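Local coordinates for protein AxyAgu115A (Amphibacillus xylanus NBRC 15112, PDB 6NPS) that probably removes glucuronic acid side groups from glucuronoxylan as a family GH115 alpha-glucuronidase, a hydrolase of hemicellulose breakdown, at residues Thr88-Ala91 with Glu95-Leu98; Ser137-Trp142 with Lys487-Gln492; Asp326-Gln331 with Ser372-Asp377; Tyr823-Ser828 with Ser956-Asn961. The protein carries 3 engineered substitutions. All coordinates share one frame; numbering follows the deposited sequence.

Contact 1: Thr88-Ala91 with Glu95-Leu98; sequences TEIA and EVFL
Ile90 meets Val96 and Leu98 where the chain doubles back on itself just before entering a strand, a small case of how a sheet's face is covered by the connection leading into it. The contact depends largely on one branch. CG2 of Ile90 reaches Val96 CG1 at 3.6 Å and, a little farther off, comes to 4.1 Å from Leu98 CB. With chi1 at 72°, this branch stands anti to the carbonyl carbon, beside the backbone N, and it is the one that touches. Val96, just before the strand, and Leu98 within it both direct their side chains at the 88-91 loop, whereas Phe97 between them turns its side chain to the other side, as alternation along an extended chain requires. Val96 offers CG1, which also lies 3.8 Å from Ile90 CB, and the two side chains pass at a slant; Leu98 lies roughly perpendicular to Ile90 and is met at its CB, near the root of the side chain. No hydrogen bond joins the segments; the contact is carbon against carbon between buried residues. Val162 of strand 160-162 touches both Ile90 and Leu98 and extends the same patch. Backbone bonds between Val96 and Ser118, and between Leu98 and Ala116, join the strand entrance to strand 109-117 and the residue just after it. The pattern is that of an alpha/beta layer near the N terminus: within a four-stranded mixed sheet, strand 97-106 sends Leu98 toward the 88-91 loop and Phe97 toward Tyr125 of helix 120-133.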
loop_
_atom_site.group_PDB
_atom_site.type_symbol
_atom_site.label_atom_id
_atom_site.label_comp_id
_atom_site.label_asym_id
_atom_site.label_seq_id
_atom_site.Cartn_x
_atom_site.Cartn_y
_atom_site.Cartn_z
ATOM N N THR A 88 -7.642 7.468 72.939
ATOM C CA THR A 88 -8.013 8.782 72.420
ATOM C C THR A 88 -7.201 9.151 71.185
ATOM O O THR A 88 -7.606 10.038 70.433
ATOM C CB THR A 88 -7.839 9.866 73.472
ATOM O OG1 THR A 88 -6.439 10.035 73.727
ATOM C CG2 THR A 88 -8.570 9.478 74.766
ATOM N N GLU A 89 -6.080 8.481 70.944
ATOM C CA GLU A 89 -5.305 8.759 69.740
ATOM C C GLU A 89 -6.047 8.379 68.457
ATOM O O GLU A 89 -5.725 8.900 67.383
ATOM C CB GLU A 89 -3.982 8.009 69.794
ATOM C CG GLU A 89 -2.827 8.826 70.273
ATOM C CD GLU A 89 -1.557 8.007 70.335
ATOM O OE1 GLU A 89 -1.444 7.153 71.243
ATOM O OE2 GLU A 89 -0.680 8.209 69.468
ATOM N N ILE A 90 -6.980 7.433 68.513
ATOM C CA ILE A 90 -7.628 6.941 67.301
ATOM C C ILE A 90 -9.141 7.055 67.336
ATOM O O ILE A 90 -9.771 6.925 66.273
ATOM C CB ILE A 90 -7.237 5.479 66.996
ATOM C CG1 ILE A 90 -7.905 4.536 68.011
ATOM C CG2 ILE A 90 -5.685 5.304 66.928
ATOM C CD1 ILE A 90 -7.633 3.046 67.721
ATOM N N ALA A 91 -9.744 7.279 68.511
ATOM C CA ALA A 91 -11.198 7.302 68.643
ATOM C C ALA A 91 -11.819 8.349 67.727
ATOM O O ALA A 91 -11.347 9.490 67.653
ATOM C CB ALA A 91 -11.591 7.594 70.095
ATOM N N GLU A 95 -10.898 4.982 59.541
ATOM C CA GLU A 95 -9.995 3.976 58.985
ATOM C C GLU A 95 -8.564 4.133 59.507
ATOM O O GLU A 95 -7.595 4.066 58.755
ATOM C CB GLU A 95 -10.043 4.022 57.454
ATOM C CG GLU A 95 -11.477 3.823 56.938
ATOM C CD GLU A 95 -11.624 3.781 55.409
ATOM O OE1 GLU A 95 -10.738 4.252 54.671
ATOM O OE2 GLU A 95 -12.676 3.287 54.944
ATOM N N VAL A 96 -8.428 4.323 60.819
ATOM C CA VAL A 96 -7.115 4.442 61.447
ATOM C C VAL A 96 -6.892 3.251 62.388
ATOM O O VAL A 96 -7.846 2.699 62.946
ATOM C CB VAL A 96 -7.056 5.797 62.217
ATOM C CG1 VAL A 96 -6.094 5.740 63.374
ATOM C CG2 VAL A 96 -6.698 6.939 61.261
ATOM N N PHE A 97 -5.627 2.891 62.651
ATOM C CA PHE A 97 -5.402 1.878 63.677
ATOM C C PHE A 97 -4.191 2.234 64.524
ATOM O O PHE A 97 -3.346 3.048 64.141
ATOM C CB PHE A 97 -5.238 0.469 63.067
ATOM C CG PHE A 97 -4.092 0.363 62.125
ATOM C CD1 PHE A 97 -2.825 0.045 62.593
ATOM C CD2 PHE A 97 -4.269 0.600 60.774
ATOM C CE1 PHE A 97 -1.747 -0.050 61.707
ATOM C CE2 PHE A 97 -3.209 0.504 59.890
ATOM C CZ PHE A 97 -1.941 0.180 60.365
ATOM N N LEU A 98 -4.157 1.627 65.701
ATOM C CA LEU A 98 -3.022 1.636 66.610
ATOM C C LEU A 98 -2.404 0.250 66.584
ATOM O O LEU A 98 -3.122 -0.757 66.627
ATOM C CB LEU A 98 -3.484 1.991 68.027
ATOM C CG LEU A 98 -2.531 1.739 69.194
ATOM C CD1 LEU A 98 -1.401 2.794 69.217
ATOM C CD2 LEU A 98 -3.313 1.747 70.499
#

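Contact 2: Ser137-Trp142 with Lys487-Gln492; sequences SPLVDW and KQWIEQ
Pro138 and Gln492 approach from opposite directions, the proline ring set against the glutamine amide. CD of the ring comes within 3.5 Å of Gln492 CD, and it is 3.7 Å from both OE1 and NE2, so that the amide is met near its middle. Gln492 reaches this place with its chain extended: CG is anti to the backbone N (chi1 -177°) and CD continues the line. Its NE2 donates to a bound glycerol, probably a crystallisation additive. Beside this pair, Ser137 brings CB to 3.7 Å from the carbonyl O of Gln492. Its OG is engaged within its own loop, taking a nearly straight bond from Leu139 N (3.1 Å, 165°) that forms an ST turn, and is bonded as well to Gln493. The third meeting is apolar: Leu139 CD1 touches Trp489 CZ2 at 3.8 Å, with the two side chains crossing near a right angle and the methyl arriving obliquely to the indole. A type I beta turn from Ser137 to Val140, closed by Val140 N to Ser137 O, presents all three loop residues to the helix. Leu139 also rests on Leu204 of helix 195-207 and on Glu458 of helix 458-469. Trp489 in turn packs on Leu459 of helix 458-469 and Leu510 of helix 500-519, which leaves the turn wedged among helices 195-207, 458-469 and 482-494.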
loop_
_atom_site.group_PDB
_atom_site.type_symbol
_atom_site.label_atom_id
_atom_site.label_comp_id
_atom_site.label_asym_id
_atom_site.label_seq_id
_atom_site.Cartn_x
_atom_site.Cartn_y
_atom_site.Cartn_z
ATOM N N SER A 137 2.901 -10.314 50.976
ATOM C CA SER A 137 2.463 -9.367 49.974
ATOM C C SER A 137 0.937 -9.262 49.934
ATOM O O SER A 137 0.237 -10.244 50.183
ATOM C CB SER A 137 2.984 -9.808 48.599
ATOM O OG SER A 137 2.357 -9.036 47.599
ATOM N N PRO A 138 0.399 -8.088 49.590
ATOM C CA PRO A 138 -1.049 -7.974 49.320
ATOM C C PRO A 138 -1.557 -8.912 48.234
ATOM O O PRO A 138 -2.768 -9.113 48.121
ATOM C CB PRO A 138 -1.211 -6.514 48.861
ATOM C CG PRO A 138 0.001 -5.810 49.308
ATOM C CD PRO A 138 1.114 -6.804 49.439
ATOM N N LEU A 139 -0.675 -9.399 47.383
ATOM C CA LEU A 139 -0.977 -10.316 46.292
ATOM C C LEU A 139 -0.763 -11.771 46.672
ATOM O O LEU A 139 -0.800 -12.641 45.789
ATOM C CB LEU A 139 -0.116 -9.981 45.066
ATOM C CG LEU A 139 -0.014 -8.484 44.747
ATOM C CD1 LEU A 139 0.950 -8.228 43.587
ATOM C CD2 LEU A 139 -1.412 -7.935 44.447
ATOM N N VAL A 140 -0.560 -12.054 47.967
ATOM C CA VAL A 140 -0.328 -13.428 48.429
ATOM C C VAL A 140 -1.396 -14.387 47.891
ATOM O O VAL A 140 -1.079 -15.467 47.380
ATOM C CB VAL A 140 -0.242 -13.472 49.974
ATOM C CG1 VAL A 140 -1.500 -12.889 50.627
ATOM C CG2 VAL A 140 0.018 -14.895 50.442
ATOM N N ASP A 141 -2.652 -13.999 47.949
ATOM C CA ASP A 141 -3.720 -14.854 47.438
ATOM C C ASP A 141 -4.012 -14.605 45.962
ATOM O O ASP A 141 -4.143 -15.557 45.189
ATOM C CB ASP A 141 -4.995 -14.639 48.265
ATOM C CG ASP A 141 -6.211 -15.344 47.668
ATOM O OD1 ASP A 141 -6.415 -16.543 47.965
ATOM O OD2 ASP A 141 -6.958 -14.696 46.900
ATOM N N TRP A 142 -4.080 -13.334 45.556
ATOM C CA TRP A 142 -4.471 -12.980 44.197
ATOM C C TRP A 142 -3.496 -13.510 43.144
ATOM O O TRP A 142 -3.922 -14.019 42.098
ATOM C CB TRP A 142 -4.616 -11.462 44.066
ATOM C CG TRP A 142 -5.113 -11.152 42.707
ATOM C CD1 TRP A 142 -4.394 -10.695 41.643
ATOM C CD2 TRP A 142 -6.450 -11.357 42.238
ATOM N NE1 TRP A 142 -5.213 -10.578 40.545
ATOM C CE2 TRP A 142 -6.479 -10.973 40.886
ATOM C CE3 TRP A 142 -7.624 -11.801 42.848
ATOM C CZ2 TRP A 142 -7.642 -11.035 40.115
ATOM C CZ3 TRP A 142 -8.791 -11.849 42.086
ATOM C CH2 TRP A 142 -8.779 -11.485 40.725
ATOM N N LYS A 487 10.514 -0.141 42.750
ATOM C CA LYS A 487 11.510 -0.973 43.404
ATOM C C LYS A 487 10.989 -1.498 44.722
ATOM O O LYS A 487 11.267 -2.641 45.089
ATOM C CB LYS A 487 12.806 -0.189 43.612
ATOM C CG LYS A 487 13.442 0.190 42.275
ATOM C CD LYS A 487 14.768 0.937 42.528
ATOM C CE LYS A 487 15.672 0.840 41.300
ATOM N NZ LYS A 487 15.750 2.090 40.508
ATOM N N GLN A 488 10.269 -0.664 45.475
ATOM C CA GLN A 488 9.655 -1.159 46.703
ATOM C C GLN A 488 8.606 -2.227 46.412
ATOM O O GLN A 488 8.432 -3.184 47.201
ATOM C CB GLN A 488 9.031 0.005 47.494
ATOM C CG GLN A 488 10.135 0.812 48.184
ATOM C CD GLN A 488 9.650 2.055 48.918
ATOM O OE1 GLN A 488 8.640 2.032 49.627
ATOM N NE2 GLN A 488 10.395 3.148 48.766
ATOM N N TRP A 489 7.879 -2.078 45.311
ATOM C CA TRP A 489 6.887 -3.086 44.969
ATOM C C TRP A 489 7.571 -4.404 44.592
ATOM O O TRP A 489 7.092 -5.478 44.964
ATOM C CB TRP A 489 6.016 -2.560 43.829
ATOM C CG TRP A 489 4.849 -3.407 43.440
ATOM C CD1 TRP A 489 3.551 -3.332 43.947
ATOM C CD2 TRP A 489 4.824 -4.401 42.403
ATOM N NE1 TRP A 489 2.750 -4.246 43.292
ATOM C CE2 TRP A 489 3.499 -4.911 42.346
ATOM C CE3 TRP A 489 5.799 -4.913 41.511
ATOM C CZ2 TRP A 489 3.124 -5.918 41.442
ATOM C CZ3 TRP A 489 5.439 -5.919 40.637
ATOM C CH2 TRP A 489 4.106 -6.413 40.598
ATOM N N ILE A 490 8.694 -4.335 43.865
ATOM C CA ILE A 490 9.459 -5.547 43.536
ATOM C C ILE A 490 9.958 -6.242 44.803
ATOM O O ILE A 490 9.876 -7.468 44.934
ATOM C CB ILE A 490 10.618 -5.186 42.590
ATOM C CG1 ILE A 490 10.043 -4.820 41.239
ATOM C CG2 ILE A 490 11.654 -6.353 42.484
ATOM C CD1 ILE A 490 11.003 -3.981 40.387
ATOM N N GLU A 491 10.460 -5.469 45.769
ATOM C CA GLU A 491 10.918 -6.054 47.028
ATOM C C GLU A 491 9.784 -6.774 47.748
ATOM O O GLU A 491 9.984 -7.848 48.338
ATOM C CB GLU A 491 11.490 -4.958 47.924
ATOM C CG GLU A 491 12.267 -5.486 49.110
ATOM C CD GLU A 491 13.567 -6.121 48.677
ATOM O OE1 GLU A 491 14.019 -7.096 49.324
ATOM O OE2 GLU A 491 14.127 -5.643 47.670
ATOM N N GLN A 492 8.588 -6.180 47.717
ATOM C CA GLN A 492 7.414 -6.751 48.378
ATOM C C GLN A 492 7.009 -8.086 47.757
ATOM O O GLN A 492 6.619 -9.014 48.471
ATOM C CB GLN A 492 6.277 -5.735 48.301
ATOM C CG GLN A 492 4.977 -6.078 48.979
ATOM C CD GLN A 492 3.996 -4.894 48.873
ATOM O OE1 GLN A 492 3.497 -4.575 47.781
ATOM N NE2 GLN A 492 3.762 -4.216 49.991
#

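Contact 3: Asp326-Gln331 with Ser372-Asp377; sequences DVIQTQ and SEELED
A helix flank packs here against an irregular loop through side chains alone: Ile328 and Gln329 of helix 317-338 meet Glu374 and Leu375, in the connection that precedes strand 379-383. Both pieces belong to the glycosyl hydrolase family 115 region, whose eight parallel strands are those of a TIM-barrel-type fold, and the contact illustrates how an outer helix and the loop leading into a strand pack together against barrel strands. Glu374 touches both helix residues. Its CG lies 3.5 Å from Gln329 CG, where the two chains cross at about a right angle, and the amide and carboxylate planes stand 78° apart. Both chains bend at chi2, which brings the aliphatic parts together. OE1 of Glu374 is bonded to Asn332, one turn farther along the helix from Gln329, so the carboxylate is tied to the helix although no hydrogen bond links the two segments directly. Closer to its backbone, Glu374 CB meets Ile328 CG2 at 3.9 Å, the side chains running past each other in opposite senses. At the end of Ile328, CD1 touches Leu375 CD2 at 4.0 Å in a perpendicular crossing. The loop is shaped by an ST turn, in which Glu374 N donates to Ser372 OG at 2.9 Å. The contact thus runs from the exposed Gln329 to the buried Leu375. Ile328 and Leu375 both rest on Leu350 of strand 348-351, Ile328 also reaches Ile300 of strand 298-300, and another flank of the helix (Val327, Thr330, Gln331) lies against helix 277-291.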
loop_
_atom_site.group_PDB
_atom_site.type_symbol
_atom_site.label_atom_id
_atom_site.label_comp_id
_atom_site.label_asym_id
_atom_site.label_seq_id
_atom_site.Cartn_x
_atom_site.Cartn_y
_atom_site.Cartn_z
ATOM N N ASP A 326 -34.982 16.300 36.699
ATOM C CA ASP A 326 -36.218 15.664 37.135
ATOM C C ASP A 326 -35.913 14.333 37.789
ATOM O O ASP A 326 -36.424 14.016 38.869
ATOM C CB ASP A 326 -37.182 15.487 35.945
ATOM C CG ASP A 326 -38.652 15.376 36.388
ATOM O OD1 ASP A 326 -39.558 15.284 35.519
ATOM O OD2 ASP A 326 -38.908 15.384 37.612
ATOM N N VAL A 327 -35.102 13.520 37.131
ATOM C CA VAL A 327 -34.694 12.246 37.702
ATOM C C VAL A 327 -34.131 12.440 39.112
ATOM O O VAL A 327 -34.638 11.868 40.089
ATOM C CB VAL A 327 -33.691 11.561 36.762
ATOM C CG1 VAL A 327 -33.039 10.394 37.434
ATOM C CG2 VAL A 327 -34.392 11.143 35.449
ATOM N N ILE A 328 -33.114 13.306 39.243
ATOM C CA ILE A 328 -32.408 13.463 40.520
ATOM C C ILE A 328 -33.364 13.886 41.629
ATOM O O ILE A 328 -33.317 13.364 42.755
ATOM C CB ILE A 328 -31.231 14.456 40.370
ATOM C CG1 ILE A 328 -30.093 13.788 39.610
ATOM C CG2 ILE A 328 -30.782 14.903 41.741
ATOM C CD1 ILE A 328 -28.960 14.719 39.049
ATOM N N GLN A 329 -34.255 14.833 41.343
ATOM C CA GLN A 329 -35.231 15.218 42.354
ATOM C C GLN A 329 -36.047 14.017 42.823
ATOM O O GLN A 329 -36.351 13.890 44.020
ATOM C CB GLN A 329 -36.149 16.305 41.801
ATOM C CG GLN A 329 -35.724 17.716 42.145
ATOM C CD GLN A 329 -36.906 18.622 42.373
ATOM O OE1 GLN A 329 -36.899 19.468 43.269
ATOM N NE2 GLN A 329 -37.941 18.445 41.560
ATOM N N THR A 330 -36.415 13.129 41.892
ATOM C CA THR A 330 -37.181 11.928 42.235
ATOM C C THR A 330 -36.345 10.963 43.076
ATOM O O THR A 330 -36.811 10.441 44.097
ATOM C CB THR A 330 -37.663 11.221 40.954
ATOM O OG1 THR A 330 -38.436 12.119 40.144
ATOM C CG2 THR A 330 -38.506 10.007 41.298
ATOM N N GLN A 331 -35.109 10.701 42.638
ATOM C CA GLN A 331 -34.258 9.746 43.333
ATOM C C GLN A 331 -34.008 10.178 44.774
ATOM O O GLN A 331 -34.143 9.369 45.703
ATOM C CB GLN A 331 -32.960 9.565 42.551
ATOM C CG GLN A 331 -33.121 8.763 41.256
ATOM C CD GLN A 331 -31.951 8.942 40.331
ATOM O OE1 GLN A 331 -31.237 9.935 40.420
ATOM N NE2 GLN A 331 -31.747 7.996 39.416
ATOM N N SER A 372 -26.974 23.071 41.358
ATOM C CA SER A 372 -28.313 22.660 41.750
ATOM C C SER A 372 -28.337 22.297 43.232
ATOM O O SER A 372 -27.394 21.718 43.773
ATOM C CB SER A 372 -28.764 21.464 40.912
ATOM O OG SER A 372 -29.632 20.641 41.665
ATOM N N GLU A 373 -29.430 22.649 43.905
ATOM C CA GLU A 373 -29.569 22.324 45.321
ATOM C C GLU A 373 -29.889 20.846 45.535
ATOM O O GLU A 373 -29.749 20.338 46.650
ATOM C CB GLU A 373 -30.577 23.237 45.997
ATOM C CG GLU A 373 -30.462 24.740 45.621
ATOM C CD GLU A 373 -30.898 25.080 44.191
ATOM O OE1 GLU A 373 -30.149 25.756 43.438
ATOM O OE2 GLU A 373 -32.032 24.689 43.844
ATOM N N GLU A 374 -30.155 20.140 44.469
ATOM C CA GLU A 374 -30.376 18.754 44.579
ATOM C C GLU A 374 -29.033 18.002 44.639
ATOM O O GLU A 374 -28.969 16.903 45.103
ATOM C CB GLU A 374 -31.273 18.320 43.455
ATOM C CG GLU A 374 -32.725 18.702 43.730
ATOM C CD GLU A 374 -33.272 17.938 44.926
ATOM O OE1 GLU A 374 -32.660 16.939 45.256
ATOM O OE2 GLU A 374 -34.269 18.305 45.554
ATOM N N LEU A 375 -27.969 18.636 44.179
ATOM C CA LEU A 375 -26.615 18.094 44.227
ATOM C C LEU A 375 -25.857 18.461 45.498
ATOM O O LEU A 375 -24.703 18.041 45.662
ATOM C CB LEU A 375 -25.836 18.555 43.009
ATOM C CG LEU A 375 -26.545 18.068 41.748
ATOM C CD1 LEU A 375 -25.836 18.656 40.546
ATOM C CD2 LEU A 375 -26.537 16.522 41.688
ATOM N N GLU A 376 -26.483 19.178 46.423
ATOM C CA GLU A 376 -25.806 19.473 47.674
ATOM C C GLU A 376 -25.560 18.178 48.449
ATOM O O GLU A 376 -26.461 17.333 48.583
ATOM C CB GLU A 376 -26.608 20.484 48.496
ATOM C CG GLU A 376 -25.729 21.251 49.476
ATOM C CD GLU A 376 -24.320 21.469 48.925
ATOM O OE1 GLU A 376 -23.387 20.770 49.390
ATOM O OE2 GLU A 376 -24.134 22.344 48.048
ATOM N N ASP A 377 -24.321 18.010 48.919
ATOM C CA ASP A 377 -23.808 16.856 49.644
ATOM C C ASP A 377 -23.542 15.679 48.720
ATOM O O ASP A 377 -23.067 14.655 49.211
ATOM C CB ASP A 377 -24.733 16.394 50.783
ATOM C CG ASP A 377 -25.285 17.563 51.599
ATOM O OD1 ASP A 377 -26.532 17.691 51.718
ATOM O OD2 ASP A 377 -24.459 18.354 52.117
#

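Contact 4: Tyr823-Ser828 with Ser956-Asn961; sequences YGKTLS and SYLGPN
Neither segment is a regular helix or strand, and the backbones stay well apart, with Lys825 CA and Leu958 CA still 7.0 Å from one another at their nearest. Gly824 and Gly959 both have positive phi (84° at Gly959), a backbone region glycine adopts readily. The gap is bridged chiefly by Lys825, whose chain bends at chi3 (80°) and carries its ammonium over the Tyr957 ring. NZ stands 3.3 Å from the ring centroid of Tyr957 and only 12° off the normal, a well-centred cation-pi contact, while Lys825 CE adds a CH-pi contact over the same face. The two loops belong to the family's C-terminal region, assigned to a clan of galactose-binding-like domains; one joins strands 814-821 and 828-833, the other follows strand 940-948. The ammonium is held from several directions as well. It gives a weak bond to Tyr957 O, a water 2.8 Å from Lys825 NZ bridges to the same carbonyl, to which it donates, and Asn912 O accepts directly. Alongside, the contact is apolar: Leu958 CD2 lies 3.9 Å from Lys825 CE, and Leu958 CB faces Thr826 CG2 at 4.1 Å as those side chains slide past each other. Tyr957 OH donates to Asn519 O and Lys515 binds Gly824 O and Thr826 O, ties that fasten both loops to helix 500-519.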
loop_
_atom_site.group_PDB
_atom_site.type_symbol
_atom_site.label_atom_id
_atom_site.label_comp_id
_atom_site.label_asym_id
_atom_site.label_seq_id
_atom_site.Cartn_x
_atom_site.Cartn_y
_atom_site.Cartn_z
ATOM N N TYR A 823 9.164 10.520 31.658
ATOM C CA TYR A 823 7.801 10.786 31.234
ATOM C C TYR A 823 7.711 10.797 29.708
ATOM O O TYR A 823 8.692 11.077 29.009
ATOM C CB TYR A 823 7.340 12.118 31.832
ATOM C CG TYR A 823 5.864 12.367 31.742
ATOM C CD1 TYR A 823 5.325 12.897 30.593
ATOM C CD2 TYR A 823 4.999 12.077 32.806
ATOM C CE1 TYR A 823 4.005 13.125 30.479
ATOM C CE2 TYR A 823 3.633 12.316 32.689
ATOM C CZ TYR A 823 3.152 12.842 31.520
ATOM O OH TYR A 823 1.811 13.102 31.333
ATOM N N GLY A 824 6.544 10.401 29.183
ATOM C CA GLY A 824 6.276 10.598 27.767
ATOM C C GLY A 824 6.851 9.530 26.844
ATOM O O GLY A 824 7.226 8.423 27.250
ATOM N N LYS A 825 6.936 9.896 25.559
ATOM C CA LYS A 825 7.320 8.936 24.534
ATOM C C LYS A 825 8.820 8.762 24.463
ATOM O O LYS A 825 9.296 7.680 24.085
ATOM C CB LYS A 825 6.782 9.364 23.169
ATOM C CG LYS A 825 5.249 9.256 23.110
ATOM C CD LYS A 825 4.718 9.645 21.738
ATOM C CE LYS A 825 4.848 8.529 20.699
ATOM N NZ LYS A 825 4.136 8.928 19.400
ATOM N N THR A 826 9.573 9.800 24.818
ATOM C CA THR A 826 11.028 9.734 24.693
ATOM C C THR A 826 11.687 10.044 26.044
ATOM O O THR A 826 11.354 9.403 27.051
ATOM C CB THR A 826 11.508 10.641 23.533
ATOM O OG1 THR A 826 11.138 12.011 23.752
ATOM C CG2 THR A 826 10.873 10.179 22.171
ATOM N N LEU A 827 12.598 11.012 26.109
ATOM C CA LEU A 827 13.448 11.132 27.295
ATOM C C LEU A 827 12.626 11.494 28.534
ATOM O O LEU A 827 12.661 10.797 29.547
ATOM C CB LEU A 827 14.557 12.158 27.033
ATOM C CG LEU A 827 15.607 12.359 28.139
ATOM C CD1 LEU A 827 16.336 11.038 28.509
ATOM C CD2 LEU A 827 16.588 13.461 27.735
ATOM N N SER A 828 11.865 12.562 28.467
ATOM C CA SER A 828 11.210 13.075 29.672
ATOM C C SER A 828 10.326 14.230 29.236
ATOM O O SER A 828 10.124 14.463 28.037
ATOM C CB SER A 828 12.230 13.508 30.739
ATOM O OG SER A 828 12.968 14.644 30.298
ATOM N N SER A 956 8.223 10.145 11.109
ATOM C CA SER A 956 8.559 9.140 12.108
ATOM C C SER A 956 7.476 9.171 13.182
ATOM O O SER A 956 6.681 10.109 13.251
ATOM C CB SER A 956 9.927 9.407 12.720
ATOM O OG SER A 956 9.909 10.619 13.441
ATOM N N TYR A 957 7.461 8.134 14.021
ATOM C CA TYR A 957 6.520 8.103 15.138
ATOM C C TYR A 957 6.961 9.019 16.266
ATOM O O TYR A 957 6.131 9.724 16.840
ATOM C CB TYR A 957 6.374 6.692 15.679
ATOM C CG TYR A 957 5.180 6.489 16.629
ATOM C CD1 TYR A 957 3.902 6.874 16.257
ATOM C CD2 TYR A 957 5.354 5.859 17.850
ATOM C CE1 TYR A 957 2.778 6.628 17.121
ATOM C CE2 TYR A 957 4.232 5.613 18.733
ATOM C CZ TYR A 957 2.970 6.004 18.354
ATOM O OH TYR A 957 1.877 5.738 19.212
ATOM N N LEU A 958 8.246 9.009 16.605
ATOM C CA LEU A 958 8.767 9.724 17.762
ATOM C C LEU A 958 9.273 11.126 17.459
ATOM O O LEU A 958 9.654 11.837 18.392
ATOM C CB LEU A 958 9.905 8.933 18.402
ATOM C CG LEU A 958 9.584 7.494 18.809
ATOM C CD1 LEU A 958 10.893 6.925 19.341
ATOM C CD2 LEU A 958 8.517 7.473 19.930
ATOM N N GLY A 959 9.318 11.541 16.199
ATOM C CA GLY A 959 9.983 12.774 15.847
ATOM C C GLY A 959 11.473 12.541 15.679
ATOM O O GLY A 959 11.991 11.475 16.035
ATOM N N PRO A 960 12.190 13.546 15.150
ATOM C CA PRO A 960 13.623 13.384 14.885
ATOM C C PRO A 960 14.377 13.263 16.186
ATOM O O PRO A 960 14.021 13.900 17.171
ATOM C CB PRO A 960 14.013 14.680 14.160
ATOM C CG PRO A 960 12.742 15.419 13.924
ATOM C CD PRO A 960 11.720 14.905 14.843
ATOM N N ASN A 961 15.432 12.463 16.188
ATOM C CA ASN A 961 16.154 12.346 17.443
ATOM C C ASN A 961 16.898 13.656 17.734
ATOM O O ASN A 961 17.084 14.495 16.860
ATOM C CB ASN A 961 17.085 11.147 17.413
ATOM C CG ASN A 961 18.014 11.178 16.248
ATOM O OD1 ASN A 961 17.603 10.957 15.111
ATOM N ND2 ASN A 961 19.291 11.460 16.513
HETATM O O HOH W 1 5.607 11.249 19.083
#

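How the contacts relate
From the N terminus, contact 1 closes first and is the most local, folding a short connection onto the strand it feeds in the N-terminal sheet. Contact 2 follows in series and spans far more chain, joining the loop after helix 120-133 to helix 482-494 across most of the family 115 region. Contact 3 is nested inside that long loop, yet its centre lies about 43 Å from the centre of contact 2, at a distant place in the fold. Contact 4 closes last, within the C-terminal region, on the opposite side of the chain's centre from contacts 1 and 2. No two contacts cross along the chain or touch in space.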